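Local coordinates for protein alpha-rhamnosidase (Dictyoglomus thermophilum, PDB 6I60) that probably hydrolyses terminal non-reducing alpha-L-rhamnose residues in alpha-L-rhamnosides, releasing rhamnose from substrates such as natural flavonoid glycosides, at residues H393-Y398 with S817-M822; F368-T373 with A800-E805; T402-T407 with K809-G814; T407-L412 with P498-R503. One frame throughout, in Å; residues are numbered along the deposited sequence.

Contact 1: residues H393-Y398 with S817-M822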
loop_
_atom_site.group_PDB
_atom_site.type_symbol
_atom_site.label_atom_id
_atom_site.label_comp_id
_atom_site.label_asym_id
_atom_site.label_seq_id
_atom_site.Cartn_x
_atom_site.Cartn_y
_atom_site.Cartn_z
ATOM N N HIS A 393 21.980 -3.657 12.052
ATOM C CA HIS A 393 21.408 -3.919 10.738
ATOM C C HIS A 393 21.900 -2.873 9.748
ATOM O O HIS A 393 22.075 -1.704 10.102
ATOM C CB HIS A 393 19.873 -3.912 10.785
ATOM C CG HIS A 393 19.297 -4.643 11.958
ATOM N ND1 HIS A 393 19.395 -4.176 13.251
ATOM C CD2 HIS A 393 18.605 -5.806 12.030
ATOM C CE1 HIS A 393 18.796 -5.021 14.070
ATOM N NE2 HIS A 393 18.306 -6.018 13.354
ATOM N N ALA A 394 22.115 -3.295 8.504
ATOM C CA ALA A 394 22.606 -2.386 7.480
ATOM C C ALA A 394 22.163 -2.867 6.106
ATOM O O ALA A 394 21.820 -4.037 5.910
ATOM C CB ALA A 394 24.132 -2.252 7.530
ATOM N N GLU A 395 22.180 -1.936 5.151
ATOM C CA GLU A 395 21.803 -2.206 3.769
ATOM C C GLU A 395 22.987 -2.646 2.916
ATOM O O GLU A 395 22.827 -3.487 2.024
ATOM C CB GLU A 395 21.165 -0.961 3.145
ATOM C CG GLU A 395 19.683 -0.796 3.430
ATOM C CD GLU A 395 19.039 0.261 2.546
ATOM O OE1 GLU A 395 19.706 1.273 2.244
ATOM O OE2 GLU A 395 17.867 0.079 2.149
ATOM N N LEU A 396 24.171 -2.096 3.168
ATOM C CA LEU A 396 25.346 -2.315 2.335
ATOM C C LEU A 396 26.497 -2.865 3.172
ATOM O O LEU A 396 26.408 -2.993 4.395
ATOM C CB LEU A 396 25.755 -1.017 1.633
ATOM C CG LEU A 396 24.612 -0.306 0.909
ATOM C CD1 LEU A 396 25.032 1.079 0.446
ATOM C CD2 LEU A 396 24.123 -1.151 -0.261
ATOM N N THR A 397 27.592 -3.187 2.490
ATOM C CA THR A 397 28.780 -3.735 3.124
ATOM C C THR A 397 30.015 -2.995 2.628
ATOM O O THR A 397 29.979 -2.280 1.624
ATOM C CB THR A 397 28.927 -5.238 2.844
ATOM O OG1 THR A 397 30.048 -5.753 3.570
ATOM C CG2 THR A 397 29.143 -5.482 1.355
ATOM N N TYR A 398 31.113 -3.174 3.354
ATOM C CA TYR A 398 32.410 -2.642 2.965
ATOM C C TYR A 398 33.267 -3.749 2.357
ATOM O O TYR A 398 32.958 -4.938 2.458
ATOM C CB TYR A 398 33.121 -2.013 4.168
ATOM C CG TYR A 398 32.601 -0.641 4.535
ATOM C CD1 TYR A 398 32.313 0.300 3.553
ATOM C CD2 TYR A 398 32.394 -0.285 5.863
ATOM C CE1 TYR A 398 31.837 1.556 3.884
ATOM C CE2 TYR A 398 31.916 0.968 6.204
ATOM C CZ TYR A 398 31.641 1.885 5.211
ATOM O OH TYR A 398 31.166 3.132 5.543
ATOM N N SER A 817 19.816 6.292 -0.121
ATOM C CA SER A 817 19.145 5.084 0.340
ATOM C C SER A 817 19.001 4.069 -0.789
ATOM O O SER A 817 18.891 4.423 -1.967
ATOM C CB SER A 817 17.770 5.415 0.914
ATOM O OG SER A 817 16.943 4.262 0.936
ATOM N N HIS A 818 18.993 2.789 -0.410
ATOM C CA HIS A 818 18.981 1.684 -1.360
ATOM C C HIS A 818 17.679 0.891 -1.326
ATOM O O HIS A 818 17.662 -0.279 -1.725
ATOM C CB HIS A 818 20.168 0.756 -1.099
ATOM C CG HIS A 818 21.452 1.230 -1.706
ATOM N ND1 HIS A 818 22.243 0.424 -2.496
ATOM C CD2 HIS A 818 22.080 2.427 -1.638
ATOM C CE1 HIS A 818 23.305 1.105 -2.890
ATOM N NE2 HIS A 818 23.230 2.323 -2.383
ATOM N N ASN A 819 16.591 1.493 -0.859
ATOM C CA ASN A 819 15.297 0.823 -0.836
ATOM C C ASN A 819 14.189 1.863 -0.998
ATOM O O ASN A 819 13.327 2.043 -0.142
ATOM C CB ASN A 819 15.128 0.009 0.445
ATOM C CG ASN A 819 14.053 -1.058 0.320
ATOM O OD1 ASN A 819 13.300 -1.087 -0.655
ATOM N ND2 ASN A 819 13.977 -1.940 1.309
ATOM N N HIS A 820 14.202 2.564 -2.125
ATOM C CA HIS A 820 13.171 3.535 -2.449
ATOM C C HIS A 820 12.178 2.950 -3.446
ATOM O O HIS A 820 12.466 1.987 -4.160
ATOM C CB HIS A 820 13.786 4.819 -3.010
ATOM C CG HIS A 820 14.064 5.856 -1.968
ATOM N ND1 HIS A 820 14.782 5.584 -0.823
ATOM C CD2 HIS A 820 13.714 7.162 -1.892
ATOM C CE1 HIS A 820 14.868 6.682 -0.091
ATOM N NE2 HIS A 820 14.227 7.652 -0.716
ATOM N N ILE A 821 10.995 3.557 -3.487
ATOM C CA ILE A 821 9.896 3.068 -4.310
ATOM C C ILE A 821 9.433 4.083 -5.345
ATOM O O ILE A 821 8.615 3.733 -6.211
ATOM C CB ILE A 821 8.704 2.620 -3.432
ATOM C CG1 ILE A 821 7.720 1.746 -4.216
ATOM C CG2 ILE A 821 8.010 3.827 -2.814
ATOM C CD1 ILE A 821 8.382 0.718 -5.106
ATOM N N MET A 822 9.938 5.320 -5.309
ATOM C CA MET A 822 9.446 6.346 -6.224
ATOM C C MET A 822 9.732 5.987 -7.677
ATOM O O MET A 822 8.915 6.260 -8.565
ATOM C CB MET A 822 10.060 7.700 -5.873
ATOM C CG MET A 822 11.519 7.632 -5.452
ATOM S SD MET A 822 12.115 9.207 -4.805
ATOM C CE MET A 822 13.856 9.108 -5.207
#
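Glu395 and Leu396 meet His818 and Asn819 where the concanavalin-like beta domain packs on the six-hairpin glycosidase domain, the (alpha/alpha)6 barrel of this family. Glu395 is the loop residue between strands 388-394 and 396-397, and Leu396 opens the second; His818 and Asn819 lie in the long loop between helices 792-797 and 826-835.

Glu395 reaches across with its chain extended beyond CG. CG stands beside the backbone N (chi1 -84°), and the carboxylate ends at the loop backbone, with OE1 oblique to the His818 ring. His818 N donates to Glu395 OE1 at 3.1 Å with an N-H...O angle of 149°; the oxygen is met on its syn side, somewhat out of the carboxylate plane. The carboxylate and the imidazole are turned 70° against each other, so the two groups are not stacked. The other oxygen, Glu395 OE2, lies 3.2 Å from Asn819 CB.

Both oxygens have further donors in the beta domain: Thr407 OG1 binds OE1, and Asn371 ND2 binds OE2. With an alanine here the carboxylate is gone, which would probably leave His818 N, the Thr407 hydroxyl and the Asn371 amide without their common acceptor in a buried place.

Leu396 supplies the apolar half, its side chain running at about a right angle to that of His818. Leu396 CD2 sits over one face of the His818 ring in a CH-pi contact, 3.7 Å from its centroid and offset toward the rim on the ND1 side. The second methyl, Leu396 CD1, comes within 3.6 Å of His818 NE2, the nitrogen hydrogen-bonded to Leu810 O.

Contact 2: residues F368-T373 with A800-E805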
loop_
_atom_site.group_PDB
_atom_site.type_symbol
_atom_site.label_atom_id
_atom_site.label_comp_id
_atom_site.label_asym_id
_atom_site.label_seq_id
_atom_site.Cartn_x
_atom_site.Cartn_y
_atom_site.Cartn_z
ATOM N N PHE A 368 21.398 -12.033 4.256
ATOM C CA PHE A 368 20.129 -12.661 3.920
ATOM C C PHE A 368 19.884 -12.746 2.421
ATOM O O PHE A 368 18.888 -13.348 2.006
ATOM C CB PHE A 368 18.976 -11.906 4.587
ATOM C CG PHE A 368 18.764 -12.273 6.024
ATOM C CD1 PHE A 368 18.135 -13.458 6.364
ATOM C CD2 PHE A 368 19.197 -11.436 7.039
ATOM C CE1 PHE A 368 17.937 -13.801 7.688
ATOM C CE2 PHE A 368 19.002 -11.773 8.364
ATOM C CZ PHE A 368 18.371 -12.957 8.689
ATOM N N GLY A 369 20.762 -12.164 1.604
ATOM C CA GLY A 369 20.613 -12.198 0.164
ATOM C C GLY A 369 19.538 -11.299 -0.402
ATOM O O GLY A 369 19.308 -11.329 -1.617
ATOM N N GLN A 370 18.874 -10.499 0.428
ATOM C CA GLN A 370 17.792 -9.647 -0.037
ATOM C C GLN A 370 17.609 -8.508 0.953
ATOM O O GLN A 370 17.634 -8.725 2.167
ATOM C CB GLN A 370 16.489 -10.442 -0.193
ATOM C CG GLN A 370 15.242 -9.588 -0.375
ATOM C CD GLN A 370 15.120 -9.034 -1.777
ATOM O OE1 GLN A 370 15.297 -9.755 -2.760
ATOM N NE2 GLN A 370 14.821 -7.743 -1.881
ATOM N N ASN A 371 17.441 -7.297 0.425
ATOM C CA ASN A 371 17.140 -6.127 1.241
ATOM C C ASN A 371 15.651 -6.136 1.572
ATOM O O ASN A 371 14.811 -5.881 0.701
ATOM C CB ASN A 371 17.537 -4.854 0.500
ATOM C CG ASN A 371 17.592 -3.641 1.406
ATOM O OD1 ASN A 371 17.043 -3.644 2.508
ATOM N ND2 ASN A 371 18.252 -2.589 0.939
ATOM N N TYR A 372 15.319 -6.435 2.827
ATOM C CA TYR A 372 13.924 -6.504 3.247
ATOM C C TYR A 372 13.693 -5.646 4.483
ATOM O O TYR A 372 14.562 -4.857 4.869
ATOM C CB TYR A 372 13.509 -7.955 3.512
ATOM C CG TYR A 372 14.189 -8.601 4.700
ATOM C CD1 TYR A 372 15.548 -8.896 4.675
ATOM C CD2 TYR A 372 13.469 -8.929 5.842
ATOM C CE1 TYR A 372 16.172 -9.489 5.757
ATOM C CE2 TYR A 372 14.085 -9.526 6.930
ATOM C CZ TYR A 372 15.436 -9.803 6.881
ATOM O OH TYR A 372 16.053 -10.398 7.958
ATOM N N THR A 373 12.526 -5.788 5.111
ATOM C CA THR A 373 12.158 -4.970 6.256
ATOM C C THR A 373 11.643 -5.848 7.386
ATOM O O THR A 373 11.063 -6.914 7.158
ATOM C CB THR A 373 11.089 -3.936 5.896
ATOM O OG1 THR A 373 10.028 -4.571 5.171
ATOM C CG2 THR A 373 11.689 -2.849 5.044
ATOM N N ALA A 800 21.789 -4.603 -6.361
ATOM C CA ALA A 800 20.571 -4.105 -5.735
ATOM C C ALA A 800 19.503 -5.191 -5.760
ATOM O O ALA A 800 19.176 -5.724 -6.825
ATOM C CB ALA A 800 20.072 -2.845 -6.441
ATOM N N THR A 801 18.972 -5.524 -4.585
ATOM C CA THR A 801 17.813 -6.398 -4.488
ATOM C C THR A 801 16.509 -5.618 -4.395
ATOM O O THR A 801 15.433 -6.225 -4.428
ATOM C CB THR A 801 17.938 -7.332 -3.279
ATOM O OG1 THR A 801 18.523 -6.623 -2.178
ATOM C CG2 THR A 801 18.805 -8.536 -3.625
ATOM N N THR A 802 16.587 -4.298 -4.270
ATOM C CA THR A 802 15.420 -3.428 -4.342
ATOM C C THR A 802 15.784 -2.295 -5.299
ATOM O O THR A 802 16.683 -2.412 -6.141
ATOM C CB THR A 802 15.004 -2.930 -2.950
ATOM O OG1 THR A 802 16.164 -2.518 -2.214
ATOM C CG2 THR A 802 14.287 -4.029 -2.179
ATOM N N LEU A 803 15.093 -1.170 -5.177
ATOM C CA LEU A 803 15.343 -0.016 -6.025
ATOM C C LEU A 803 16.027 1.083 -5.223
ATOM O O LEU A 803 15.766 1.259 -4.029
ATOM C CB LEU A 803 14.043 0.507 -6.641
ATOM C CG LEU A 803 13.871 0.203 -8.131
ATOM C CD1 LEU A 803 13.883 -1.293 -8.386
ATOM C CD2 LEU A 803 12.593 0.827 -8.664
ATOM N N TRP A 804 16.912 1.817 -5.889
ATOM C CA TRP A 804 17.686 2.869 -5.252
ATOM C C TRP A 804 16.926 4.189 -5.255
ATOM O O TRP A 804 15.995 4.402 -6.037
ATOM C CB TRP A 804 19.026 3.065 -5.960
ATOM C CG TRP A 804 19.971 1.927 -5.803
ATOM C CD1 TRP A 804 19.874 0.894 -4.921
ATOM C CD2 TRP A 804 21.166 1.702 -6.559
ATOM N NE1 TRP A 804 20.936 0.038 -5.078
ATOM C CE2 TRP A 804 21.746 0.511 -6.077
ATOM C CE3 TRP A 804 21.804 2.392 -7.596
ATOM C CZ2 TRP A 804 22.930 -0.007 -6.597
ATOM C CZ3 TRP A 804 22.980 1.877 -8.109
ATOM C CH2 TRP A 804 23.531 0.690 -7.608
ATOM N N GLU A 805 17.348 5.086 -4.364
ATOM C CA GLU A 805 16.832 6.449 -4.370
ATOM C C GLU A 805 17.417 7.265 -5.515
ATOM O O GLU A 805 16.719 8.107 -6.092
ATOM C CB GLU A 805 17.131 7.122 -3.029
ATOM C CG GLU A 805 16.741 8.587 -2.949
ATOM C CD GLU A 805 16.881 9.148 -1.547
ATOM O OE1 GLU A 805 17.535 8.494 -0.708
ATOM O OE2 GLU A 805 16.336 10.241 -1.284
#
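Gln370 and Asn371 grip Thr801 through two hydrogen bonds, one from a side chain and one to a side chain. Asn371 N donates to Thr801 OG1 at 2.9 Å, with an N-H...O angle of 152°. The hydroxyl is available there because Thr801 holds OG1 between its backbone N and carbonyl carbon (chi1 38°), which turns it to Asn371 N and leaves the methyl CG2 on the Gly369 side. Gln370 bends back at chi2, bringing its amide beside the loop, where NE2 donates to Thr801 O at 3.0 Å.

Gln370 NE2 also donates to Asn371 O, at 3.2 Å and an almost straight 168°, within its own segment. The two acceptors lie in different directions from the nitrogen, so each can take one amide hydrogen, and this pair of bonds fixes the rotation of the amide. NE2 stands above the carbonyl plane at both oxygens.

The remaining contacts are van der Waals and made mostly by methyls. Thr801 CG2 touches Gly369 O at 3.5 Å, while Thr802 CG2 lies 3.5 Å from Asn371 O. Thr801 CB backs onto the Gln370 amide, 3.4 Å from NE2. The polar ends of Asn371 and Thr802 are engaged elsewhere: Asn371 ND2 with Glu395 OE2, and Thr802 OG1 with His818 O.

The contact joins the concanavalin-like domain to the loop after helix 792-797 of the glycosidase domain. Gln370 also rests on His480 and Trp484 of helix 473-488, Tyr372 bonds through its backbone to Phe436 of neighbouring strand 434-436, and Ala800 leans on Met795 of helix 792-797.

Contact 3: residues T402-T407 with K809-G814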
loop_
_atom_site.group_PDB
_atom_site.type_symbol
_atom_site.label_atom_id
_atom_site.label_comp_id
_atom_site.label_asym_id
_atom_site.label_seq_id
_atom_site.Cartn_x
_atom_site.Cartn_y
_atom_site.Cartn_z
ATOM N N THR A 402 32.926 -5.649 6.643
ATOM C CA THR A 402 32.137 -5.072 7.721
ATOM C C THR A 402 30.965 -4.271 7.164
ATOM O O THR A 402 30.942 -3.882 5.994
ATOM C CB THR A 402 33.004 -4.184 8.617
ATOM O OG1 THR A 402 33.089 -2.872 8.054
ATOM C CG2 THR A 402 34.396 -4.761 8.742
ATOM N N LEU A 403 29.991 -4.019 8.035
ATOM C CA LEU A 403 28.727 -3.427 7.619
ATOM C C LEU A 403 28.867 -1.936 7.358
ATOM O O LEU A 403 29.610 -1.231 8.047
ATOM C CB LEU A 403 27.655 -3.662 8.682
ATOM C CG LEU A 403 26.706 -4.828 8.423
ATOM C CD1 LEU A 403 27.497 -6.103 8.393
ATOM C CD2 LEU A 403 25.631 -4.904 9.491
ATOM N N ASN A 404 28.136 -1.459 6.356
ATOM C CA ASN A 404 28.065 -0.041 6.027
ATOM C C ASN A 404 26.714 0.481 6.499
ATOM O O ASN A 404 25.683 0.204 5.880
ATOM C CB ASN A 404 28.251 0.175 4.527
ATOM C CG ASN A 404 28.402 1.636 4.162
ATOM O OD1 ASN A 404 28.348 1.996 2.988
ATOM N ND2 ASN A 404 28.593 2.485 5.165
ATOM N N TYR A 405 26.721 1.229 7.601
ATOM C CA TYR A 405 25.504 1.795 8.163
ATOM C C TYR A 405 25.213 3.198 7.642
ATOM O O TYR A 405 24.417 3.921 8.253
ATOM C CB TYR A 405 25.591 1.813 9.691
ATOM C CG TYR A 405 25.986 0.487 10.301
ATOM C CD1 TYR A 405 25.048 -0.522 10.481
ATOM C CD2 TYR A 405 27.292 0.248 10.704
ATOM C CE1 TYR A 405 25.402 -1.735 11.042
ATOM C CE2 TYR A 405 27.657 -0.964 11.266
ATOM C CZ TYR A 405 26.707 -1.950 11.434
ATOM O OH TYR A 405 27.063 -3.156 11.991
ATOM N N SER A 406 25.834 3.595 6.529
ATOM C CA SER A 406 25.694 4.967 6.050
ATOM C C SER A 406 24.266 5.263 5.605
ATOM O O SER A 406 23.729 6.336 5.903
ATOM C CB SER A 406 26.674 5.227 4.906
ATOM O OG SER A 406 28.006 4.937 5.291
ATOM N N THR A 407 23.634 4.327 4.894
ATOM C CA THR A 407 22.269 4.552 4.430
ATOM C C THR A 407 21.281 4.680 5.583
ATOM O O THR A 407 20.213 5.275 5.403
ATOM C CB THR A 407 21.832 3.424 3.490
ATOM O OG1 THR A 407 22.044 2.156 4.124
ATOM C CG2 THR A 407 22.625 3.475 2.194
ATOM N N LYS A 809 25.409 5.022 -8.024
ATOM C CA LYS A 809 25.746 4.171 -6.888
ATOM C C LYS A 809 26.373 5.027 -5.795
ATOM O O LYS A 809 27.495 5.522 -5.950
ATOM C CB LYS A 809 26.688 3.054 -7.324
ATOM C CG LYS A 809 27.299 2.276 -6.172
ATOM C CD LYS A 809 27.196 0.779 -6.401
ATOM C CE LYS A 809 28.212 0.025 -5.558
ATOM N NZ LYS A 809 28.129 -1.444 -5.790
ATOM N N LEU A 810 25.651 5.213 -4.694
ATOM C CA LEU A 810 26.098 6.057 -3.595
ATOM C C LEU A 810 25.922 5.307 -2.285
ATOM O O LEU A 810 24.820 4.844 -1.975
ATOM C CB LEU A 810 25.324 7.376 -3.568
ATOM C CG LEU A 810 25.583 8.310 -4.750
ATOM C CD1 LEU A 810 24.301 8.979 -5.206
ATOM C CD2 LEU A 810 26.621 9.346 -4.375
ATOM N N THR A 811 27.004 5.192 -1.519
ATOM C CA THR A 811 27.024 4.398 -0.297
ATOM C C THR A 811 27.569 5.210 0.869
ATOM O O THR A 811 28.376 4.725 1.669
ATOM C CB THR A 811 27.839 3.122 -0.492
ATOM O OG1 THR A 811 28.098 2.519 0.782
ATOM C CG2 THR A 811 29.158 3.433 -1.177
ATOM N N SER A 812 27.135 6.460 0.988
ATOM C CA SER A 812 27.517 7.316 2.100
ATOM C C SER A 812 26.259 7.906 2.726
ATOM O O SER A 812 25.134 7.586 2.332
ATOM C CB SER A 812 28.478 8.422 1.645
ATOM O OG SER A 812 29.371 8.766 2.687
ATOM N N THR A 813 26.454 8.773 3.718
ATOM C CA THR A 813 25.323 9.463 4.316
ATOM C C THR A 813 24.749 10.480 3.330
ATOM O O THR A 813 25.351 10.812 2.306
ATOM C CB THR A 813 25.729 10.144 5.624
ATOM O OG1 THR A 813 24.714 11.081 6.008
ATOM C CG2 THR A 813 27.057 10.868 5.470
ATOM N N GLY A 814 23.563 10.978 3.651
ATOM C CA GLY A 814 22.817 11.776 2.703
ATOM C C GLY A 814 21.895 10.917 1.862
ATOM O O GLY A 814 21.824 9.692 1.997
#
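Ser406 packed on the backbone of Ser812, with Asn404 turned toward Thr811, makes this a partly buried contact of short side chains at the outer part of the boundary between domains. Segment 402-407 comprises strand 403-404, the second arm of a small hairpin with strand 396-397 in the concanavalin-like domain, and the residues that follow it. Segment 809-814 belongs to the loop between helices 792-797 and 826-835 of the six-hairpin glycosidase domain.

The main chains come close, with the CA atoms of Ser406 and Thr813 4.8 Å apart. Ser406 CB fills the space between them: it lies 3.5 Å from Ser812 C and 3.7 Å from Thr813 N, so a methylene faces a peptide group. The Ser406 hydroxyl is set beside its own backbone N (chi1 -55°), and its OG lies 3.6 Å from Thr811 O. The amide end of Asn404 faces Thr811, the two side chains meeting at a slant, but the exact arrangement of this pair is doubtful, because the amide is probably turned over in the model and stands too close to the threonine.

Leu396, from the partner strand of the hairpin, touches Asn404, Thr407 and Thr811 and so supplies an apolar floor common to both segments. Thr407 adds backbone approach to Ser812, while its hydroxyl binds Glu395 OE1.

With short, uncharged side chains doing the touching, no charged pair between the two segments, and Ser406 CB set against the peptide linking Ser812 and Thr813, the chemistry implies a junction that depends on close approach of the two backbones.

Contact 4: residues T407-L412 with P498-R503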
loop_
_atom_site.group_PDB
_atom_site.type_symbol
_atom_site.label_atom_id
_atom_site.label_comp_id
_atom_site.label_asym_id
_atom_site.label_seq_id
_atom_site.Cartn_x
_atom_site.Cartn_y
_atom_site.Cartn_z
ATOM N N THR A 407 23.634 4.327 4.894
ATOM C CA THR A 407 22.269 4.552 4.430
ATOM C C THR A 407 21.281 4.680 5.583
ATOM O O THR A 407 20.213 5.275 5.403
ATOM C CB THR A 407 21.832 3.424 3.490
ATOM O OG1 THR A 407 22.044 2.156 4.124
ATOM C CG2 THR A 407 22.625 3.475 2.194
ATOM N N ASN A 408 21.612 4.138 6.761
ATOM C CA ASN A 408 20.752 4.302 7.927
ATOM C C ASN A 408 20.856 5.698 8.524
ATOM O O ASN A 408 19.937 6.123 9.235
ATOM C CB ASN A 408 21.093 3.257 8.994
ATOM C CG ASN A 408 20.839 1.833 8.528
ATOM O OD1 ASN A 408 20.479 1.597 7.374
ATOM N ND2 ASN A 408 21.023 0.877 9.428
ATOM N N ARG A 409 21.950 6.408 8.256
ATOM C CA ARG A 409 22.159 7.800 8.681
ATOM C C ARG A 409 22.101 7.840 10.208
ATOM O O ARG A 409 22.754 7.007 10.860
ATOM C CB ARG A 409 21.168 8.700 7.953
ATOM C CG ARG A 409 21.427 8.811 6.456
ATOM C CD ARG A 409 20.775 10.049 5.866
ATOM N NE ARG A 409 19.434 10.262 6.401
ATOM C CZ ARG A 409 18.494 10.985 5.800
ATOM N NH1 ARG A 409 17.301 11.124 6.364
ATOM N NH2 ARG A 409 18.746 11.567 4.634
ATOM N N THR A 410 21.353 8.763 10.815
ATOM C CA THR A 410 21.318 8.893 12.267
ATOM C C THR A 410 20.475 7.822 12.947
ATOM O O THR A 410 20.518 7.716 14.178
ATOM C CB THR A 410 20.788 10.274 12.659
ATOM O OG1 THR A 410 19.355 10.242 12.702
ATOM C CG2 THR A 410 21.239 11.320 11.655
ATOM N N ALA A 411 19.708 7.041 12.191
ATOM C CA ALA A 411 18.949 5.944 12.775
ATOM C C ALA A 411 19.912 4.881 13.285
ATOM O O ALA A 411 20.659 4.285 12.503
ATOM C CB ALA A 411 17.987 5.354 11.746
ATOM N N LEU A 412 19.902 4.653 14.600
ATOM C CA LEU A 412 20.811 3.674 15.189
ATOM C C LEU A 412 20.548 2.280 14.635
ATOM O O LEU A 412 21.470 1.599 14.170
ATOM C CB LEU A 412 20.677 3.687 16.710
ATOM C CG LEU A 412 21.663 4.575 17.468
ATOM C CD1 LEU A 412 21.706 4.175 18.933
ATOM C CD2 LEU A 412 23.047 4.497 16.841
ATOM N N PRO A 498 12.672 2.632 4.208
ATOM C CA PRO A 498 12.344 1.963 5.470
ATOM C C PRO A 498 13.536 1.746 6.391
ATOM O O PRO A 498 13.414 1.027 7.388
ATOM C CB PRO A 498 11.777 0.626 4.989
ATOM C CG PRO A 498 12.536 0.359 3.667
ATOM C CD PRO A 498 13.192 1.663 3.229
ATOM N N GLN A 499 14.685 2.351 6.088
ATOM C CA GLN A 499 15.919 2.003 6.781
ATOM C C GLN A 499 16.508 3.121 7.631
ATOM O O GLN A 499 17.155 2.827 8.639
ATOM C CB GLN A 499 16.975 1.524 5.771
ATOM C CG GLN A 499 17.747 2.632 5.065
ATOM C CD GLN A 499 16.978 3.238 3.908
ATOM O OE1 GLN A 499 16.563 2.536 2.985
ATOM N NE2 GLN A 499 16.781 4.549 3.954
ATOM N N ARG A 500 16.297 4.386 7.276
ATOM C CA ARG A 500 16.966 5.484 7.957
ATOM C C ARG A 500 15.992 6.232 8.871
ATOM O O ARG A 500 14.869 5.783 9.131
ATOM C CB ARG A 500 17.615 6.419 6.933
ATOM C CG ARG A 500 16.640 7.151 6.027
ATOM C CD ARG A 500 17.369 7.795 4.859
ATOM N NE ARG A 500 16.490 8.621 4.036
ATOM C CZ ARG A 500 16.749 8.957 2.776
ATOM N NH1 ARG A 500 17.862 8.533 2.194
ATOM N NH2 ARG A 500 15.899 9.712 2.096
ATOM N N ASP A 501 16.438 7.386 9.365
ATOM C CA ASP A 501 15.660 8.191 10.300
ATOM C C ASP A 501 14.598 9.010 9.577
ATOM O O ASP A 501 14.470 10.216 9.808
ATOM C CB ASP A 501 16.586 9.109 11.102
ATOM C CG ASP A 501 17.567 9.869 10.223
ATOM O OD1 ASP A 501 17.582 9.645 8.994
ATOM O OD2 ASP A 501 18.330 10.694 10.765
ATOM N N GLU A 502 13.832 8.363 8.703
ATOM C CA GLU A 502 12.771 9.039 7.971
ATOM C C GLU A 502 11.520 8.171 7.943
ATOM O O GLU A 502 10.709 8.214 8.873
ATOM C CB GLU A 502 13.226 9.376 6.549
ATOM C CG GLU A 502 12.361 10.411 5.847
ATOM C CD GLU A 502 13.075 11.086 4.693
ATOM O OE1 GLU A 502 12.490 12.011 4.089
ATOM O OE2 GLU A 502 14.222 10.693 4.387
ATOM N N ARG A 503 11.364 7.376 6.881
ATOM C CA ARG A 503 10.220 6.478 6.719
ATOM C C ARG A 503 8.895 7.234 6.760
ATOM O O ARG A 503 7.870 6.691 7.179
ATOM C CB ARG A 503 10.236 5.361 7.768
ATOM C CG ARG A 503 11.603 4.725 7.973
ATOM C CD ARG A 503 11.632 3.859 9.218
ATOM N NE ARG A 503 12.995 3.625 9.691
ATOM C CZ ARG A 503 13.369 2.562 10.396
ATOM N NH1 ARG A 503 12.484 1.627 10.712
ATOM N NH2 ARG A 503 14.630 2.435 10.785
#
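Residues Asn408 to Ala411 form a type II' turn, with Arg409 at positive phi (60°), and the turn lies against Arg500 and Asp501, the CA atoms of Asn408 and Arg500 being 4.0 Å apart. Asp501 is itself the centre of an inverse gamma turn. Ala411 CB fits against this bend, 3.5 Å from Asp501 N.

Arg409 projects from the turn and bends at chi3, laying its guanidinium flat on that of Arg500: the centres are 4.0 Å apart and the planes 13° from parallel. Arg409 grips Asp501 side-on, NE and NH1 both donating to OD1, at 3.2 and 3.0 Å. The oxygen lies in the guanidinium plane, although the carboxylate is turned 72° against it.

The stack joins the concanavalin-like domain to the loop between helices 473-488 and 507-512 of the (alpha/alpha)6 glycosidase domain. Two like charges can lie face to face here probably because carboxylates meet their edges. Arg500 NE and NH2 converge on Glu502 OE2, the NH2 bond being 3.0 Å, and Arg500 NH1 forms a salt bridge with Glu805 OE1. A leucine in place of Arg500 would probably leave Glu502 OE2 and Glu805 without this cationic mate and deprive the Arg409 guanidinium of its flat support. Arg409 NH1 also makes a long salt bridge of 3.7 Å to Glu502 OE2, whose companion oxygen OE1 accepts from Trp506 NE1.

All four contacts join the concanavalin-like domain to the glycosidase domain, through two loops of the latter. Contacts 1, 2 and 3 share the loop between helices 792-797 and 826-835, whereas contact 4 uses the one after helix 473-488. Contacts 1, 2 and 4 are buried; contact 3, its centre about 27 Å from that of the chain, is partly buried, with exposed loop residues. The chemistry differs even among the buried three: neutral hydrogen bonds in contact 2, a carboxylate and a CH-pi contact in contact 1, stacked and salt-bridged arginines in contact 4. Contact 3 sets small side chains on backbone. Thr407 belongs to contacts 3 and 4, and the Glu805-Arg500 salt bridge connects contacts 2 and 4.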